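PDB 4GF0: glutathione S-transferase from Sulfitobacter, which binds glutathione and, as its family suggests, probably catalyses conjugation of the tripeptide, through its thiol, to electrophilic substrates. Local coordinates for residues D158-L161 with A162-Y165; A36-E39 with Q40-P43. One frame throughout, in Å; residues are numbered along the deposited sequence.

Contact 1 (D158-L161 with A162-Y165)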
loop_
_atom_site.group_PDB
_atom_site.type_symbol
_atom_site.label_atom_id
_atom_site.label_comp_id
_atom_site.label_asym_id
_atom_site.label_seq_id
_atom_site.Cartn_x
_atom_site.Cartn_y
_atom_site.Cartn_z
ATOM N N ASP A 158 0.693 -22.602 0.746
ATOM C CA ASP A 158 1.375 -21.878 1.814
ATOM C C ASP A 158 0.705 -20.567 2.221
ATOM O O ASP A 158 0.494 -19.678 1.403
ATOM C CB ASP A 158 2.819 -21.594 1.397
ATOM C CG ASP A 158 3.576 -22.859 1.046
ATOM O OD1 ASP A 158 3.416 -23.859 1.771
ATOM O OD2 ASP A 158 4.313 -22.860 0.041
ATOM N N PHE A 159 0.382 -20.475 3.506
ATOM C CA PHE A 159 -0.081 -19.248 4.137
ATOM C C PHE A 159 1.021 -18.187 4.084
ATOM O O PHE A 159 2.216 -18.507 4.165
ATOM C CB PHE A 159 -0.393 -19.588 5.596
ATOM C CG PHE A 159 -0.996 -18.467 6.386
ATOM C CD1 PHE A 159 -2.361 -18.226 6.338
ATOM C CD2 PHE A 159 -0.213 -17.693 7.227
ATOM C CE1 PHE A 159 -2.924 -17.213 7.092
ATOM C CE2 PHE A 159 -0.770 -16.669 7.978
ATOM C CZ PHE A 159 -2.135 -16.432 7.913
ATOM N N SER A 160 0.636 -16.919 3.964
ATOM C CA SER A 160 1.621 -15.837 3.914
ATOM C C SER A 160 1.000 -14.549 4.413
ATOM O O SER A 160 -0.184 -14.511 4.742
ATOM C CB SER A 160 2.119 -15.625 2.474
ATOM O OG SER A 160 1.105 -15.044 1.662
ATOM N N LEU A 161 1.794 -13.479 4.443
ATOM C CA LEU A 161 1.267 -12.168 4.818
ATOM C C LEU A 161 0.077 -11.696 3.997
ATOM O O LEU A 161 -0.712 -10.883 4.476
ATOM C CB LEU A 161 2.347 -11.090 4.707
ATOM C CG LEU A 161 3.562 -11.211 5.612
ATOM C CD1 LEU A 161 4.454 -10.012 5.284
ATOM C CD2 LEU A 161 3.153 -11.218 7.097
ATOM N N ALA A 162 -0.057 -12.178 2.765
ATOM C CA ALA A 162 -1.159 -11.716 1.932
ATOM C C ALA A 162 -2.496 -12.183 2.491
ATOM O O ALA A 162 -3.521 -11.540 2.282
ATOM C CB ALA A 162 -0.995 -12.171 0.485
ATOM N N ASP A 163 -2.480 -13.293 3.225
ATOM C CA ASP A 163 -3.714 -13.917 3.689
ATOM C C ASP A 163 -4.474 -13.149 4.784
ATOM O O ASP A 163 -5.679 -12.946 4.644
ATOM C CB ASP A 163 -3.469 -15.385 4.047
ATOM C CG ASP A 163 -3.001 -16.184 2.848
ATOM O OD1 ASP A 163 -3.739 -16.189 1.835
ATOM O OD2 ASP A 163 -1.888 -16.767 2.904
ATOM N N PRO A 164 -3.791 -12.706 5.856
ATOM C CA PRO A 164 -4.545 -11.891 6.817
ATOM C C PRO A 164 -5.086 -10.620 6.181
ATOM O O PRO A 164 -6.195 -10.195 6.485
ATOM C CB PRO A 164 -3.482 -11.498 7.845
ATOM C CG PRO A 164 -2.499 -12.609 7.791
ATOM C CD PRO A 164 -2.433 -13.011 6.352
ATOM N N TYR A 165 -4.280 -10.017 5.317
ATOM C CA TYR A 165 -4.673 -8.819 4.595
ATOM C C TYR A 165 -5.923 -9.100 3.760
ATOM O O TYR A 165 -6.914 -8.365 3.852
ATOM C CB TYR A 165 -3.509 -8.348 3.704
ATOM C CG TYR A 165 -3.449 -6.865 3.439
ATOM C CD1 TYR A 165 -4.596 -6.073 3.469
ATOM C CD2 TYR A 165 -2.243 -6.257 3.130
ATOM C CE1 TYR A 165 -4.532 -4.695 3.213
ATOM C CE2 TYR A 165 -2.165 -4.897 2.885
ATOM C CZ TYR A 165 -3.304 -4.123 2.918
ATOM O OH TYR A 165 -3.190 -2.776 2.656
HETATM O O HOH W 1 -0.403 -17.245 0.842
#
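Asp163 N donates to Ser160 O (3.0 Å) as the extended chain at Ser160 turns into helix 162-170. Here Ser160 and Asp163 form the N-capping box familiar from the corresponding helix of the GST C-terminal domain. Ser160 OG accepts from Ala162 N at 3.3 Å; with chi1 of 71°, the hydroxyl sits between its own backbone N and carbonyl carbon, folded back over the first turn. In return, Ser160 N donates to Asp163 OD2 at 2.7 Å, using the anti lone pair of that oxygen. A small hydroxyl suits the first corner of the box and a short carboxylate the second, where its negative charge would also be favoured by the helix N-terminus. The other carboxylate oxygen, OD1, is held by Val154 N, so both ends of this buried group are satisfied.

Phe159 CG is anti to the backbone N (chi1 -175°), which carries the ring alongside Asp163, with CE1 3.6 Å from Asp163 CB and the ring and carboxylate planes 31° apart. Farther along, Phe159 CZ touches Pro164 CD; one residue before the N-cap and four after it, they form a hydrophobic staple beside the box. Pro164 has no N-H for Ser160 O, which takes Asp163 N instead, with Pro164 CD lying against it. One water accepts from Ser160 OG and donates to Asp158 O and to Asp163 OD2, the last at 2.6 Å.

Contact 2 (A36-E39 with Q40-P43). With GSH (glutathione), chain D.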
loop_
_atom_site.group_PDB
_atom_site.type_symbol
_atom_site.label_atom_id
_atom_site.label_comp_id
_atom_site.label_asym_id
_atom_site.label_seq_id
_atom_site.Cartn_x
_atom_site.Cartn_y
_atom_site.Cartn_z
ATOM N N ALA A 36 -16.498 5.613 17.075
ATOM C CA ALA A 36 -17.824 6.117 17.436
ATOM C C ALA A 36 -17.756 7.529 18.008
ATOM O O ALA A 36 -18.739 8.263 17.979
ATOM C CB ALA A 36 -18.506 5.172 18.417
ATOM N N THR A 37 -16.593 7.904 18.535
ATOM C CA THR A 37 -16.378 9.263 19.016
ATOM C C THR A 37 -15.271 9.948 18.226
ATOM O O THR A 37 -14.723 10.960 18.671
ATOM C CB THR A 37 -16.017 9.286 20.503
ATOM O OG1 THR A 37 -14.940 8.372 20.741
ATOM C CG2 THR A 37 -17.220 8.883 21.342
ATOM N N ALA A 38 -14.951 9.382 17.062
ATOM C CA ALA A 38 -13.916 9.921 16.183
ATOM C C ALA A 38 -12.599 10.138 16.926
ATOM O O ALA A 38 -11.894 11.124 16.688
ATOM C CB ALA A 38 -14.390 11.229 15.536
ATOM N N GLU A 39 -12.261 9.203 17.812
ATOM C CA GLU A 39 -11.013 9.280 18.560
ATOM C C GLU A 39 -9.804 9.359 17.639
ATOM O O GLU A 39 -8.804 9.992 17.972
ATOM C CB GLU A 39 -10.865 8.075 19.497
ATOM C CG GLU A 39 -9.605 8.123 20.348
ATOM C CD GLU A 39 -9.443 6.911 21.247
ATOM O OE1 GLU A 39 -10.291 5.993 21.180
ATOM O OE2 GLU A 39 -8.462 6.877 22.027
ATOM N N GLN A 40 -9.894 8.720 16.476
ATOM C CA GLN A 40 -8.772 8.708 15.538
ATOM C C GLN A 40 -8.500 10.083 14.917
ATOM O O GLN A 40 -7.442 10.300 14.326
ATOM C CB GLN A 40 -8.986 7.654 14.447
ATOM C CG GLN A 40 -9.953 8.064 13.315
ATOM C CD GLN A 40 -11.420 7.897 13.669
ATOM O OE1 GLN A 40 -11.778 7.711 14.835
ATOM N NE2 GLN A 40 -12.289 7.974 12.653
ATOM N N THR A 41 -9.446 11.008 15.062
ATOM C CA THR A 41 -9.341 12.340 14.454
ATOM C C THR A 41 -8.879 13.404 15.450
ATOM O O THR A 41 -8.697 14.568 15.083
ATOM C CB THR A 41 -10.696 12.806 13.877
ATOM O OG1 THR A 41 -11.575 13.139 14.956
ATOM C CG2 THR A 41 -11.327 11.717 13.027
ATOM N N LYS A 42 -8.708 13.001 16.707
ATOM C CA LYS A 42 -8.417 13.924 17.803
ATOM C C LYS A 42 -6.923 14.022 18.107
ATOM O O LYS A 42 -6.175 13.107 17.784
ATOM C CB LYS A 42 -9.175 13.480 19.054
ATOM C CG LYS A 42 -10.663 13.745 18.992
ATOM C CD LYS A 42 -11.387 13.101 20.162
ATOM C CE LYS A 42 -12.829 13.562 20.218
ATOM N NZ LYS A 42 -13.443 13.590 18.865
ATOM N N PRO A 43 -6.487 15.141 18.720
ATOM C CA PRO A 43 -5.077 15.393 19.059
ATOM C C PRO A 43 -4.316 14.232 19.704
ATOM O O PRO A 43 -3.181 13.979 19.296
ATOM C CB PRO A 43 -5.169 16.563 20.042
ATOM C CG PRO A 43 -6.332 17.348 19.540
ATOM C CD PRO A 43 -7.318 16.337 18.973
HETATM N N1 GSH D . -3.399 2.859 3.800
HETATM C CA1 GSH D . -3.773 2.639 5.178
HETATM C C1 GSH D . -3.309 1.288 5.622
HETATM O O11 GSH D . -2.917 1.109 6.808
HETATM O O12 GSH D . -3.334 0.316 4.820
HETATM C CB1 GSH D . -5.276 2.687 5.324
HETATM C CG1 GSH D . -5.583 2.933 6.804
HETATM C CD1 GSH D . -7.072 3.257 6.963
HETATM O OE1 GSH D . -7.640 4.024 6.184
HETATM N N2 GSH D . -7.810 2.637 8.058
HETATM C CA2 GSH D . -9.210 2.939 8.230
HETATM C C2 GSH D . -9.306 4.132 9.144
HETATM O O2 GSH D . -8.455 4.335 10.000
HETATM C CB2 GSH D . -9.938 1.785 8.843
HETATM S SG2 GSH D . -9.974 0.417 7.697
HETATM N N3 GSH D . -10.403 5.084 9.022
HETATM C CA3 GSH D . -10.450 6.216 9.941
HETATM C C3 GSH D . -10.903 7.474 9.243
HETATM O O31 GSH D . -10.863 7.553 7.981
HETATM O O32 GSH D . -11.308 8.467 9.926
#
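Gln40 and Ala38 meet in a tight turn of 3-10 character, from which the glutamine reaches the glycine end of glutathione. From Gln40 CB, which lies against Glu39 C, the chain sets off with CG between the backbone N and the carbonyl carbon (chi1 79°) and bends again at chi2 (-81°). CG then passes 3.7 Å from glutathione O32. At the tip the amide divides its work: OE1 lies against the backbone of Ala38, 3.3 Å from Ala38 C and without a hydrogen-bonding partner, while NE2 donates to glutathione O32 at 2.9 Å in an almost perfectly straight bond (179°). Replacing the glutamine by an alanine is likely to leave that carboxylate oxygen without its amide donor and to open a gap beside the glycine moiety.

The turn beneath is held by Ala38 O, which accepts twice from Thr41: OG1 donates in the carbonyl plane, on a lone pair, at 2.7 Å, and its N at 2.9 Å. Threonine suits this place because its hydroxyl can share the acceptor of its own amide. Lys42 N closes the next step on Glu39 O at 3.3 Å. The lysine chain runs extended back past Ala38 O, its CG 3.7 Å from that oxygen, and bends only at its end, where NZ donates to Thr37 O at 2.9 Å, nearly along the C=O axis. Glu39 instead turns its carboxylate to Asp34 N. Through Gln40 a neutral amide N-H gives the glycine carboxylate a straight, directional bond without adding charge, whereas Arg53 and Arg118 supply glutathione with charged donors.

In the fold
From the N terminus, the chain runs through strands 4-8 and 28-32 of the thioredoxin-like domain before contact 2 closes the loop leading to helix 43-46. Much later, after helix 123-148, contact 1 closes the loop entering helix 162-170 in the C-terminal domain. The two are in series, neither nested nor crossing; their nearest atoms are about 17 Å apart, and the contacts lie on opposite sides of the chain's centre. Contact 2 is a surface turn that follows strand 28-32; contact 1 is buried among helices 68-78, 89-111 and 184-194, and thus joins the domains. Glutathione connects them indirectly, for Gln40 and Tyr165 both belong to its pocket.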